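Local coordinates for protein arginase (Medicago truncatula, PDB 6VSS) that hydrolyses L-arginine to L-ornithine and urea with two manganese ions per subunit, and also converts agmatine to putrescine, at residues 140-145 / 153-158; 33-38 / 122-127; 220-225 / 273-278; 89-94 / 323-328. All blocks are in the same frame, centred on the assembly; numbering follows the deposited sequence.

Contact 1 (140-145 / 153-158)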
loop_
_atom_site.group_PDB
_atom_site.type_symbol
_atom_site.label_atom_id
_atom_site.label_comp_id
_atom_site.label_asym_id
_atom_site.label_seq_id
_atom_site.Cartn_x
_atom_site.Cartn_y
_atom_site.Cartn_z
ATOM N N GLU B 140 -21.508 27.452 -19.636
ATOM C CA GLU B 140 -21.211 28.906 -19.510
ATOM C C GLU B 140 -19.744 29.056 -19.139
ATOM O O GLU B 140 -19.062 29.856 -19.761
ATOM C CB GLU B 140 -22.076 29.563 -18.451
ATOM C CG GLU B 140 -23.550 29.589 -18.789
ATOM C CD GLU B 140 -23.920 30.270 -20.091
ATOM O OE1 GLU B 140 -23.209 31.210 -20.489
ATOM O OE2 GLU B 140 -24.907 29.838 -20.723
ATOM N N SER B 141 -19.248 28.249 -18.197
ATOM C CA SER B 141 -17.824 28.248 -17.794
ATOM C C SER B 141 -16.928 28.086 -19.015
ATOM O O SER B 141 -16.020 28.928 -19.206
ATOM C CB SER B 141 -17.561 27.219 -16.753
ATOM O OG SER B 141 -18.253 27.615 -15.570
ATOM N N VAL B 142 -17.201 27.086 -19.837
ATOM C CA VAL B 142 -16.414 26.838 -21.077
ATOM C C VAL B 142 -16.447 28.081 -21.958
ATOM O O VAL B 142 -15.388 28.479 -22.402
ATOM C CB VAL B 142 -16.879 25.575 -21.831
ATOM C CG1 VAL B 142 -16.131 25.428 -23.136
ATOM C CG2 VAL B 142 -16.719 24.306 -20.991
ATOM N N LYS B 143 -17.612 28.718 -22.100
ATOM C CA LYS B 143 -17.816 29.859 -23.029
ATOM C C LYS B 143 -17.026 31.076 -22.538
ATOM O O LYS B 143 -16.451 31.796 -23.404
ATOM C CB LYS B 143 -19.318 30.159 -23.174
ATOM C CG LYS B 143 -20.104 29.103 -23.930
ATOM C CD LYS B 143 -21.571 29.480 -24.230
ATOM C CE LYS B 143 -22.220 28.409 -25.080
ATOM N NZ LYS B 143 -23.641 28.684 -25.379
ATOM N N LEU B 144 -16.988 31.277 -21.212
ATOM C CA LEU B 144 -16.221 32.359 -20.564
ATOM C C LEU B 144 -14.724 32.179 -20.885
ATOM O O LEU B 144 -14.107 33.210 -21.163
ATOM C CB LEU B 144 -16.530 32.432 -19.056
ATOM C CG LEU B 144 -17.949 32.921 -18.697
ATOM C CD1 LEU B 144 -18.311 32.654 -17.247
ATOM C CD2 LEU B 144 -18.124 34.425 -18.982
ATOM N N VAL B 145 -14.179 30.953 -20.959
ATOM C CA VAL B 145 -12.741 30.754 -21.356
ATOM C C VAL B 145 -12.584 31.053 -22.860
ATOM O O VAL B 145 -11.664 31.783 -23.282
ATOM C CB VAL B 145 -12.232 29.342 -20.993
ATOM C CG1 VAL B 145 -10.803 29.107 -21.450
ATOM C CG2 VAL B 145 -12.357 29.077 -19.519
ATOM N N PRO B 153 -10.097 25.985 -24.046
ATOM C CA PRO B 153 -10.437 25.197 -22.861
ATOM C C PRO B 153 -9.879 23.770 -22.890
ATOM O O PRO B 153 -10.219 22.997 -23.798
ATOM C CB PRO B 153 -11.964 25.159 -22.902
ATOM C CG PRO B 153 -12.242 25.201 -24.358
ATOM C CD PRO B 153 -11.289 26.278 -24.839
ATOM N N LEU B 154 -8.992 23.492 -21.943
ATOM C CA LEU B 154 -8.526 22.120 -21.607
ATOM C C LEU B 154 -9.173 21.782 -20.245
ATOM O O LEU B 154 -8.777 22.284 -19.216
ATOM C CB LEU B 154 -6.995 22.069 -21.663
ATOM C CG LEU B 154 -6.403 20.670 -21.853
ATOM C CD1 LEU B 154 -4.875 20.709 -22.062
ATOM C CD2 LEU B 154 -6.731 19.814 -20.619
ATOM N N VAL B 155 -10.295 21.069 -20.295
ATOM C CA VAL B 155 -11.109 20.753 -19.103
ATOM C C VAL B 155 -10.475 19.606 -18.308
ATOM O O VAL B 155 -10.107 18.547 -18.907
ATOM C CB VAL B 155 -12.562 20.515 -19.513
ATOM C CG1 VAL B 155 -13.401 20.016 -18.358
ATOM C CG2 VAL B 155 -13.157 21.794 -20.128
ATOM N N LEU B 156 -10.386 19.763 -16.989
ATOM C CA LEU B 156 -9.985 18.630 -16.101
ATOM C C LEU B 156 -11.210 18.118 -15.355
ATOM O O LEU B 156 -11.893 18.959 -14.673
ATOM C CB LEU B 156 -8.965 19.094 -15.087
ATOM C CG LEU B 156 -7.761 19.795 -15.664
ATOM C CD1 LEU B 156 -6.915 20.250 -14.506
ATOM C CD2 LEU B 156 -6.995 18.880 -16.603
ATOM N N GLY B 157 -11.553 16.835 -15.597
ATOM C CA GLY B 157 -12.636 16.154 -14.860
ATOM C C GLY B 157 -12.043 15.579 -13.586
ATOM O O GLY B 157 -10.821 15.588 -13.386
ATOM N N GLY B 158 -12.923 15.028 -12.759
ATOM C CA GLY B 158 -14.318 14.904 -13.106
ATOM C C GLY B 158 -14.582 13.622 -13.860
ATOM O O GLY B 158 -13.696 13.143 -14.572
#
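The Pro153 ring, puckered rather than planar, is met at its CB-CG side by Val142 and at its N by Val145, two valines of helix 140-145 that face strand 153-157. Val142 CG1 lies 4.1 Å from Pro153 CG and 4.2 Å from Pro153 CB, and the two side chains cross at about a right angle. Val145 settles at the backbone side instead, with its CG1 4.1 Å from Pro153 N. In Val142 that methyl stands opposite the backbone N (chi1 175°), which turns CG2 the other way and brings it within 4.4 Å of Val155 CG2, a looser touch further along the strand. The evidence is for plain apolar packing: no hydrogen bond crosses, and all four residues are buried.

The backbones come nearest at the end of the helical segment, where Val145 CA and Pro153 CA are 6.2 Å apart, while the segment axes approach to 9.2 Å and run at 144°, closer to antiparallel than to perpendicular. Alternation along the strand sorts its two faces. Leu154 points away from the helix and packs against Val332 and Leu335 of helix 323-339, whereas Val166 of helix 163-174 touches both Val142 and Val155. Val145 and Ser141 also lie on Ser65 and Leu67, so helix 131-146 passes over strand 63-69 before the chain enters strand 151-157. That is the second half of a beta-alpha-beta crossover in the three-layer alpha/beta/alpha fold of arginases.

Contact 2 (33-38 / 122-127)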
loop_
_atom_site.group_PDB
_atom_site.type_symbol
_atom_site.label_atom_id
_atom_site.label_comp_id
_atom_site.label_asym_id
_atom_site.label_seq_id
_atom_site.Cartn_x
_atom_site.Cartn_y
_atom_site.Cartn_z
ATOM N N ASN B 33 -29.567 31.314 -7.963
ATOM C CA ASN B 33 -29.195 32.389 -8.915
ATOM C C ASN B 33 -27.939 33.138 -8.469
ATOM O O ASN B 33 -27.028 33.358 -9.297
ATOM C CB ASN B 33 -30.324 33.409 -9.074
ATOM C CG ASN B 33 -31.563 32.747 -9.614
ATOM O OD1 ASN B 33 -31.468 31.725 -10.281
ATOM N ND2 ASN B 33 -32.720 33.311 -9.354
ATOM N N ARG B 34 -27.925 33.554 -7.209
ATOM C CA ARG B 34 -26.880 34.413 -6.610
ATOM C C ARG B 34 -25.553 33.635 -6.543
ATOM O O ARG B 34 -24.447 34.201 -6.886
ATOM C CB ARG B 34 -27.372 34.850 -5.220
ATOM C CG ARG B 34 -28.726 35.554 -5.215
ATOM C CD ARG B 34 -28.991 36.495 -4.043
ATOM N NE ARG B 34 -27.959 37.516 -3.776
ATOM C CZ ARG B 34 -27.894 38.730 -4.313
ATOM N NH1 ARG B 34 -28.814 39.160 -5.166
ATOM N NH2 ARG B 34 -26.893 39.528 -3.980
ATOM N N VAL B 35 -25.610 32.388 -6.098
ATOM C CA VAL B 35 -24.335 31.616 -5.909
ATOM C C VAL B 35 -23.761 31.287 -7.296
ATOM O O VAL B 35 -22.556 31.312 -7.477
ATOM C CB VAL B 35 -24.505 30.367 -5.033
ATOM C CG1 VAL B 35 -23.246 29.497 -5.089
ATOM C CG2 VAL B 35 -24.829 30.748 -3.586
ATOM N N ILE B 36 -24.615 30.984 -8.251
ATOM C CA ILE B 36 -24.179 30.658 -9.636
ATOM C C ILE B 36 -23.551 31.918 -10.254
ATOM O O ILE B 36 -22.398 31.807 -10.772
ATOM C CB ILE B 36 -25.351 30.119 -10.466
ATOM C CG1 ILE B 36 -25.710 28.712 -10.012
ATOM C CG2 ILE B 36 -25.030 30.205 -11.947
ATOM C CD1 ILE B 36 -26.829 28.081 -10.807
ATOM N N ASP B 37 -24.254 33.046 -10.201
ATOM C CA ASP B 37 -23.709 34.366 -10.606
ATOM C C ASP B 37 -22.302 34.581 -10.052
ATOM O O ASP B 37 -21.402 35.046 -10.774
ATOM C CB ASP B 37 -24.532 35.515 -10.015
ATOM C CG ASP B 37 -24.414 36.807 -10.802
ATOM O OD1 ASP B 37 -23.416 36.982 -11.537
ATOM O OD2 ASP B 37 -25.368 37.611 -10.722
ATOM N N ALA B 38 -22.156 34.413 -8.753
ATOM C CA ALA B 38 -20.861 34.601 -8.058
ATOM C C ALA B 38 -19.832 33.619 -8.607
ATOM O O ALA B 38 -18.655 33.974 -8.727
ATOM C CB ALA B 38 -21.033 34.409 -6.586
ATOM N N GLU B 122 -19.590 21.334 -5.961
ATOM C CA GLU B 122 -20.113 20.935 -4.628
ATOM C C GLU B 122 -20.971 22.079 -4.063
ATOM O O GLU B 122 -22.120 21.835 -3.672
ATOM C CB GLU B 122 -18.944 20.535 -3.706
ATOM C CG GLU B 122 -19.320 20.348 -2.226
ATOM C CD GLU B 122 -18.257 19.799 -1.244
ATOM O OE1 GLU B 122 -17.031 20.037 -1.407
ATOM O OE2 GLU B 122 -18.655 19.158 -0.256
ATOM N N GLU B 123 -20.448 23.288 -3.978
ATOM C CA GLU B 123 -21.184 24.445 -3.391
ATOM C C GLU B 123 -22.463 24.785 -4.185
ATOM O O GLU B 123 -23.514 25.129 -3.566
ATOM C CB GLU B 123 -20.262 25.650 -3.298
ATOM C CG GLU B 123 -19.075 25.430 -2.370
ATOM C CD GLU B 123 -17.800 24.900 -3.034
ATOM O OE1 GLU B 123 -17.865 24.428 -4.209
ATOM O OE2 GLU B 123 -16.731 24.921 -2.358
ATOM N N ILE B 124 -22.423 24.636 -5.493
ATOM C CA ILE B 124 -23.614 24.861 -6.348
ATOM C C ILE B 124 -24.637 23.752 -6.125
ATOM O O ILE B 124 -25.824 24.098 -5.914
ATOM C CB ILE B 124 -23.232 24.976 -7.816
ATOM C CG1 ILE B 124 -22.424 26.251 -8.045
ATOM C CG2 ILE B 124 -24.494 24.912 -8.663
ATOM C CD1 ILE B 124 -21.693 26.234 -9.353
ATOM N N ARG B 125 -24.229 22.486 -6.209
ATOM C CA ARG B 125 -25.159 21.348 -5.953
ATOM C C ARG B 125 -25.772 21.602 -4.573
ATOM O O ARG B 125 -26.977 21.438 -4.423
ATOM C CB ARG B 125 -24.466 19.977 -5.948
ATOM C CG ARG B 125 -24.409 19.293 -7.307
ATOM C CD ARG B 125 -23.772 17.907 -7.391
ATOM N NE ARG B 125 -24.300 16.823 -6.546
ATOM C CZ ARG B 125 -25.472 16.181 -6.703
ATOM N NH1 ARG B 125 -25.796 15.192 -5.890
ATOM N NH2 ARG B 125 -26.331 16.542 -7.640
ATOM N N ASP B 126 -24.957 21.996 -3.599
ATOM C CA ASP B 126 -25.428 22.212 -2.201
ATOM C C ASP B 126 -26.463 23.359 -2.107
ATOM O O ASP B 126 -26.950 23.553 -1.024
ATOM C CB ASP B 126 -24.279 22.472 -1.207
ATOM C CG ASP B 126 -24.766 22.501 0.247
ATOM O OD1 ASP B 126 -25.513 21.589 0.635
ATOM O OD2 ASP B 126 -24.453 23.455 0.967
ATOM N N CYS B 127 -26.746 24.132 -3.154
ATOM C CA CYS B 127 -27.841 25.148 -3.193
ATOM C C CYS B 127 -29.123 24.522 -3.737
ATOM O O CYS B 127 -30.119 25.259 -3.931
ATOM C CB CYS B 127 -27.530 26.301 -4.127
ATOM S SG CYS B 127 -26.094 27.217 -3.570
#
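Next to Cys127, whose sulfur rests on Val35, Asp126 OD2 is held by two cations of a neighbouring subunit, forming salt bridges with its Lys50 and Arg46. Within the chain the contact itself is apolar. Cys127 SG sits against the branched end of Val35, 3.8 Å from Val35 CG2 and 4.0 Å from Val35 CG1, so the sulfur meets the fork of the side chain and not a single methyl. Rotation of Val35 to a chi1 of 170° sets CG1 opposite the backbone N, and the same methyl grazes Ile124 CG1 at 4.5 Å.

A second point of contact lies alongside: Ile36 CG1 reaches Ile124 CG2 at 4.2 Å, where the two CA atoms, of Ile36 and Ile124, are 6.7 Å apart. These touches lay the long N-terminal helix 25-57 against the short helix 121-125, which follows the edge strand 113-118 of the central parallel sheet in the alpha/beta fold. Val129 and helix 131-146, through Val137 and Leu134, pack on the two isoleucines.

Just past Ile124, Cys127 N donates to Ile124 O over 2.9 Å, and a chi1 of -63°, with SG beside the backbone N, puts the sulfur toward Val35. Phe42 of the neighbouring subunit packs on Val35 and Glu123, and Glu122 OE1 and Arg34 NE make further salt bridges there, with Arg89 and Glu45 of that subunit.

Contact 3 (220-225 / 273-278)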
loop_
_atom_site.group_PDB
_atom_site.type_symbol
_atom_site.label_atom_id
_atom_site.label_comp_id
_atom_site.label_asym_id
_atom_site.label_seq_id
_atom_site.Cartn_x
_atom_site.Cartn_y
_atom_site.Cartn_z
ATOM N N GLY B 220 -9.137 2.617 -27.885
ATOM C CA GLY B 220 -8.915 1.866 -26.633
ATOM C C GLY B 220 -10.134 1.078 -26.166
ATOM O O GLY B 220 -10.080 0.494 -25.083
ATOM N N ILE B 221 -11.160 0.985 -27.005
ATOM C CA ILE B 221 -12.459 0.393 -26.612
ATOM C C ILE B 221 -12.303 -1.118 -26.412
ATOM O O ILE B 221 -11.779 -1.759 -27.318
ATOM C CB ILE B 221 -13.529 0.731 -27.669
ATOM C CG1 ILE B 221 -13.657 2.233 -27.861
ATOM C CG2 ILE B 221 -14.840 0.074 -27.287
ATOM C CD1 ILE B 221 -14.266 2.937 -26.711
ATOM N N ARG B 222 -12.708 -1.621 -25.247
ATOM C CA ARG B 222 -12.616 -3.044 -24.895
ATOM C C ARG B 222 -13.769 -3.454 -23.977
ATOM O O ARG B 222 -13.701 -4.518 -23.464
ATOM C CB ARG B 222 -11.258 -3.349 -24.262
ATOM C CG ARG B 222 -10.860 -2.404 -23.161
ATOM C CD ARG B 222 -9.412 -2.507 -22.926
ATOM N NE ARG B 222 -9.039 -1.830 -21.682
ATOM C CZ ARG B 222 -8.685 -0.564 -21.535
ATOM N NH1 ARG B 222 -8.708 0.286 -22.551
ATOM N NH2 ARG B 222 -8.301 -0.149 -20.341
ATOM N N SER B 223 -14.831 -2.664 -23.882
ATOM C CA SER B 223 -15.950 -2.857 -22.923
ATOM C C SER B 223 -17.225 -2.264 -23.537
ATOM O O SER B 223 -17.444 -1.057 -23.407
ATOM C CB SER B 223 -15.683 -2.242 -21.595
ATOM O OG SER B 223 -16.737 -2.595 -20.734
ATOM N N ILE B 224 -18.013 -3.090 -24.203
ATOM C CA ILE B 224 -19.110 -2.580 -25.051
ATOM C C ILE B 224 -20.196 -3.656 -25.086
ATOM O O ILE B 224 -19.893 -4.839 -25.276
ATOM C CB ILE B 224 -18.533 -2.163 -26.407
ATOM C CG1 ILE B 224 -19.622 -1.671 -27.362
ATOM C CG2 ILE B 224 -17.666 -3.272 -26.965
ATOM C CD1 ILE B 224 -19.100 -1.164 -28.692
ATOM N N THR B 225 -21.404 -3.240 -24.765
ATOM C CA THR B 225 -22.610 -4.097 -24.758
ATOM C C THR B 225 -23.112 -4.137 -26.191
ATOM O O THR B 225 -22.751 -3.240 -26.951
ATOM C CB THR B 225 -23.620 -3.510 -23.774
ATOM O OG1 THR B 225 -23.821 -2.186 -24.268
ATOM C CG2 THR B 225 -23.104 -3.506 -22.348
ATOM N N LEU B 273 -6.186 3.767 -20.682
ATOM C CA LEU B 273 -4.868 3.139 -20.423
ATOM C C LEU B 273 -5.053 1.875 -19.613
ATOM O O LEU B 273 -6.018 1.781 -18.806
ATOM C CB LEU B 273 -3.991 4.101 -19.644
ATOM C CG LEU B 273 -3.534 5.328 -20.417
ATOM C CD1 LEU B 273 -3.030 6.403 -19.462
ATOM C CD2 LEU B 273 -2.453 4.943 -21.398
ATOM N N ASP B 274 -4.157 0.917 -19.843
ATOM C CA ASP B 274 -4.157 -0.324 -19.057
ATOM C C ASP B 274 -4.090 0.071 -17.580
ATOM O O ASP B 274 -3.436 1.035 -17.167
ATOM C CB ASP B 274 -3.007 -1.230 -19.432
ATOM C CG ASP B 274 -3.246 -2.623 -18.887
ATOM O OD1 ASP B 274 -4.012 -3.387 -19.490
ATOM O OD2 ASP B 274 -2.651 -2.934 -17.855
ATOM N N PRO B 275 -4.831 -0.635 -16.717
ATOM C CA PRO B 275 -4.757 -0.373 -15.282
ATOM C C PRO B 275 -3.353 -0.599 -14.681
ATOM O O PRO B 275 -3.145 -0.079 -13.683
ATOM C CB PRO B 275 -5.732 -1.415 -14.677
ATOM C CG PRO B 275 -6.666 -1.745 -15.777
ATOM C CD PRO B 275 -5.866 -1.624 -17.053
ATOM N N SER B 276 -2.422 -1.291 -15.323
ATOM C CA SER B 276 -1.023 -1.413 -14.833
ATOM C C SER B 276 -0.348 -0.030 -14.881
ATOM O O SER B 276 0.687 0.165 -14.198
ATOM C CB SER B 276 -0.248 -2.372 -15.671
ATOM O OG SER B 276 -0.272 -1.962 -17.050
ATOM N N ILE B 277 -0.810 0.820 -15.803
ATOM C CA ILE B 277 -0.284 2.190 -16.074
ATOM C C ILE B 277 -1.096 3.223 -15.267
ATOM O O ILE B 277 -0.517 4.190 -14.699
ATOM C CB ILE B 277 -0.345 2.473 -17.603
ATOM C CG1 ILE B 277 0.358 1.420 -18.467
ATOM C CG2 ILE B 277 0.221 3.819 -17.939
ATOM C CD1 ILE B 277 1.703 1.052 -17.931
ATOM N N ALA B 278 -2.398 3.051 -15.236
ATOM C CA ALA B 278 -3.367 4.026 -14.709
ATOM C C ALA B 278 -4.251 3.356 -13.669
ATOM O O ALA B 278 -5.409 3.159 -13.935
ATOM C CB ALA B 278 -4.189 4.603 -15.830
#
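Arg222 extends its guanidinium edge-on to the loop 273-278, where NH2 lies 3.4 Å from Leu273 O. An N-H...O angle of 129° marks this bond as weak, and Pro275 CD stands obliquely at 4.3 Å from the same Arg222 NH2. A firmer tie runs back to its own segment: Arg222 NH1 donates to Gly220 O at 2.9 Å, in the carbonyl plane. A chi1 of 49° places CG between the backbone N and carbonyl carbon, and from there the chain runs straight out to NE. Its strongest polar partner is Glu285 O, bonded by NE; NH1 also bonds Ser272 O and NH2 bonds Asp271 O. A methionine here would probably leave these carbonyls without their shared donor and free the loops to shift.

Asp274 stiffens the other side by an Asx turn: its OD2 accepts Ser276 N at 3.0 Å and Ser276 OG at 2.7 Å, from opposite faces of the carboxylate, while OD1 takes the N-H groups of Gly287 and Gly288.

Ser223 of the same segment binds L-ornithine. Because Arg222 bonds the main chain of the manganese ligand Asp271, its place is consistent with a second-shell residue beside the binuclear manganese site of arginases.

Contact 4 (89-94 / 323-328)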
loop_
_atom_site.group_PDB
_atom_site.type_symbol
_atom_site.label_atom_id
_atom_site.label_comp_id
_atom_site.label_asym_id
_atom_site.label_seq_id
_atom_site.Cartn_x
_atom_site.Cartn_y
_atom_site.Cartn_z
ATOM N N ARG B 89 -3.262 19.445 -11.397
ATOM C CA ARG B 89 -2.409 20.670 -11.469
ATOM C C ARG B 89 -1.134 20.489 -10.639
ATOM O O ARG B 89 -0.077 20.956 -11.029
ATOM C CB ARG B 89 -3.160 21.918 -11.046
ATOM C CG ARG B 89 -4.317 22.199 -11.984
ATOM C CD ARG B 89 -5.010 23.473 -11.685
ATOM N NE ARG B 89 -5.698 23.298 -10.432
ATOM C CZ ARG B 89 -6.993 22.977 -10.320
ATOM N NH1 ARG B 89 -7.749 22.868 -11.389
ATOM N NH2 ARG B 89 -7.543 22.872 -9.144
ATOM N N GLU B 90 -1.242 19.981 -9.445
ATOM C CA GLU B 90 -0.026 19.829 -8.629
ATOM C C GLU B 90 0.965 18.936 -9.394
ATOM O O GLU B 90 2.150 19.185 -9.328
ATOM C CB GLU B 90 -0.360 19.233 -7.263
ATOM C CG GLU B 90 0.884 18.684 -6.635
ATOM C CD GLU B 90 0.685 18.140 -5.250
ATOM O OE1 GLU B 90 0.197 17.003 -5.134
ATOM O OE2 GLU B 90 0.978 18.880 -4.311
ATOM N N ALA B 91 0.519 17.820 -9.980
ATOM C CA ALA B 91 1.438 16.910 -10.685
ATOM C C ALA B 91 2.004 17.579 -11.949
ATOM O O ALA B 91 3.133 17.301 -12.276
ATOM C CB ALA B 91 0.758 15.595 -10.952
ATOM N N ILE B 92 1.257 18.446 -12.637
ATOM C CA ILE B 92 1.799 19.152 -13.821
ATOM C C ILE B 92 3.026 19.929 -13.376
ATOM O O ILE B 92 3.992 19.990 -14.140
ATOM C CB ILE B 92 0.775 20.099 -14.458
ATOM C CG1 ILE B 92 -0.297 19.324 -15.208
ATOM C CG2 ILE B 92 1.450 21.094 -15.379
ATOM C CD1 ILE B 92 -1.520 20.205 -15.513
ATOM N N TRP B 93 2.877 20.595 -12.238
ATOM C CA TRP B 93 3.823 21.581 -11.690
ATOM C C TRP B 93 4.660 20.869 -10.600
ATOM O O TRP B 93 5.153 21.567 -9.758
ATOM C CB TRP B 93 2.988 22.828 -11.323
ATOM C CG TRP B 93 2.611 23.654 -12.540
ATOM C CD1 TRP B 93 3.535 24.192 -13.395
ATOM C CD2 TRP B 93 1.320 23.992 -13.131
ATOM N NE1 TRP B 93 2.938 24.810 -14.466
ATOM C CE2 TRP B 93 1.576 24.736 -14.320
ATOM C CE3 TRP B 93 -0.035 23.726 -12.829
ATOM C CZ2 TRP B 93 0.560 25.248 -15.148
ATOM C CZ3 TRP B 93 -1.045 24.214 -13.654
ATOM C CH2 TRP B 93 -0.748 24.947 -14.813
ATOM N N CYS B 94 4.943 19.540 -10.723
ATOM C CA CYS B 94 5.594 18.635 -9.706
ATOM C C CYS B 94 7.139 18.636 -9.745
ATOM O O CYS B 94 7.730 18.560 -10.859
ATOM C CB CYS B 94 5.181 17.174 -9.898
ATOM S SG CYS B 94 6.269 15.925 -9.128
ATOM N N ILE B 323 1.048 7.801 -8.850
ATOM C CA ILE B 323 1.474 7.573 -10.263
ATOM C C ILE B 323 0.397 8.055 -11.251
ATOM O O ILE B 323 0.742 8.697 -12.200
ATOM C CB ILE B 323 1.916 6.112 -10.503
ATOM C CG1 ILE B 323 2.640 5.935 -11.835
ATOM C CG2 ILE B 323 0.795 5.111 -10.337
ATOM C CD1 ILE B 323 3.681 6.974 -12.118
ATOM N N THR B 324 -0.863 7.795 -10.988
ATOM C CA THR B 324 -1.903 8.182 -11.966
ATOM C C THR B 324 -2.035 9.694 -12.033
ATOM O O THR B 324 -2.363 10.179 -13.087
ATOM C CB THR B 324 -3.243 7.499 -11.750
ATOM O OG1 THR B 324 -2.914 6.150 -11.526
ATOM C CG2 THR B 324 -4.189 7.588 -12.918
ATOM N N ALA B 325 -1.781 10.438 -10.970
ATOM C CA ALA B 325 -1.793 11.917 -11.046
ATOM C C ALA B 325 -0.773 12.373 -12.108
ATOM O O ALA B 325 -1.084 13.246 -12.952
ATOM C CB ALA B 325 -1.511 12.525 -9.695
ATOM N N LEU B 326 0.419 11.768 -12.052
ATOM C CA LEU B 326 1.522 12.044 -13.010
ATOM C C LEU B 326 1.090 11.630 -14.419
ATOM O O LEU B 326 1.321 12.417 -15.351
ATOM C CB LEU B 326 2.764 11.266 -12.567
ATOM C CG LEU B 326 3.620 11.960 -11.512
ATOM C CD1 LEU B 326 4.842 11.126 -11.166
ATOM C CD2 LEU B 326 4.034 13.343 -11.984
ATOM N N VAL B 327 0.464 10.457 -14.559
ATOM C CA VAL B 327 -0.023 10.030 -15.877
ATOM C C VAL B 327 -1.038 11.086 -16.420
ATOM O O VAL B 327 -0.967 11.537 -17.591
ATOM C CB VAL B 327 -0.587 8.598 -15.745
ATOM C CG1 VAL B 327 -1.480 8.241 -16.896
ATOM C CG2 VAL B 327 0.509 7.535 -15.535
ATOM N N ALA B 328 -2.035 11.421 -15.666
ATOM C CA ALA B 328 -3.043 12.424 -16.089
ATOM C C ALA B 328 -2.338 13.770 -16.427
ATOM O O ALA B 328 -2.681 14.388 -17.424
ATOM C CB ALA B 328 -4.040 12.528 -14.965
#
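Ala91 is the first residue of 89-94 to meet helix 323-328, and it does so with its single methyl. Ala91 CB lies 3.6 Å from Ala325 O and 4.0 Å from Ala325 CB, while Leu326 CD2 closes over it at 4.1 Å from the same Ala91 CB. The Leu326 side chain, with CG beside its backbone N (chi1 -85°), brings that methyl round to the alanine. The C-terminal end of helix 84-92 and the turn after it thus pack on the start of the C-terminal helix 323-339 of the alpha/beta arginase fold. Ile92 next points away from the helix, yet its carbonyl O accepts from Arg333 further along helix 323-339. Trp93, where the chain leaves helical geometry, turns aside: Ile92 CG2 stands 3.6 Å above the plane of the Trp93 ring, over its centre. Cys94 then swings back, its SG reaching Leu326 CD2 at 4.5 Å; the Cys94 side chain is about 4 Å from that of Ser96, which binds L-ornithine. His284 of another subunit also packs on Leu326.

No hydrogen bond links the two segments, so van der Waals contact must carry the fit; methyl side chains on Ala91 and Ala325 allow Ala91 CA and Leu326 CA to come within 5.4 Å.

Overall arrangement
Contacts 1 and 3 are both nested within the long loop that contact 4 closes, and both touch it: Leu156 CD1 of contact 1 meets Arg89 CG at 4.1 Å, and Leu273 CD1 of contact 3 meets Val327 CG1 at 3.5 Å. Contact 2 stands apart, its centre about 35 Å from that of contact 3 on the opposite side of the chain's centre. Its segments alternate along the chain with those of contact 4, and both touch the same neighbouring subunit. Contact 3 lies by the active site, with the Arg222 side chain about 8 Å from a manganese ion, whereas the Val155 side chain in contact 1 is about 13 Å from one.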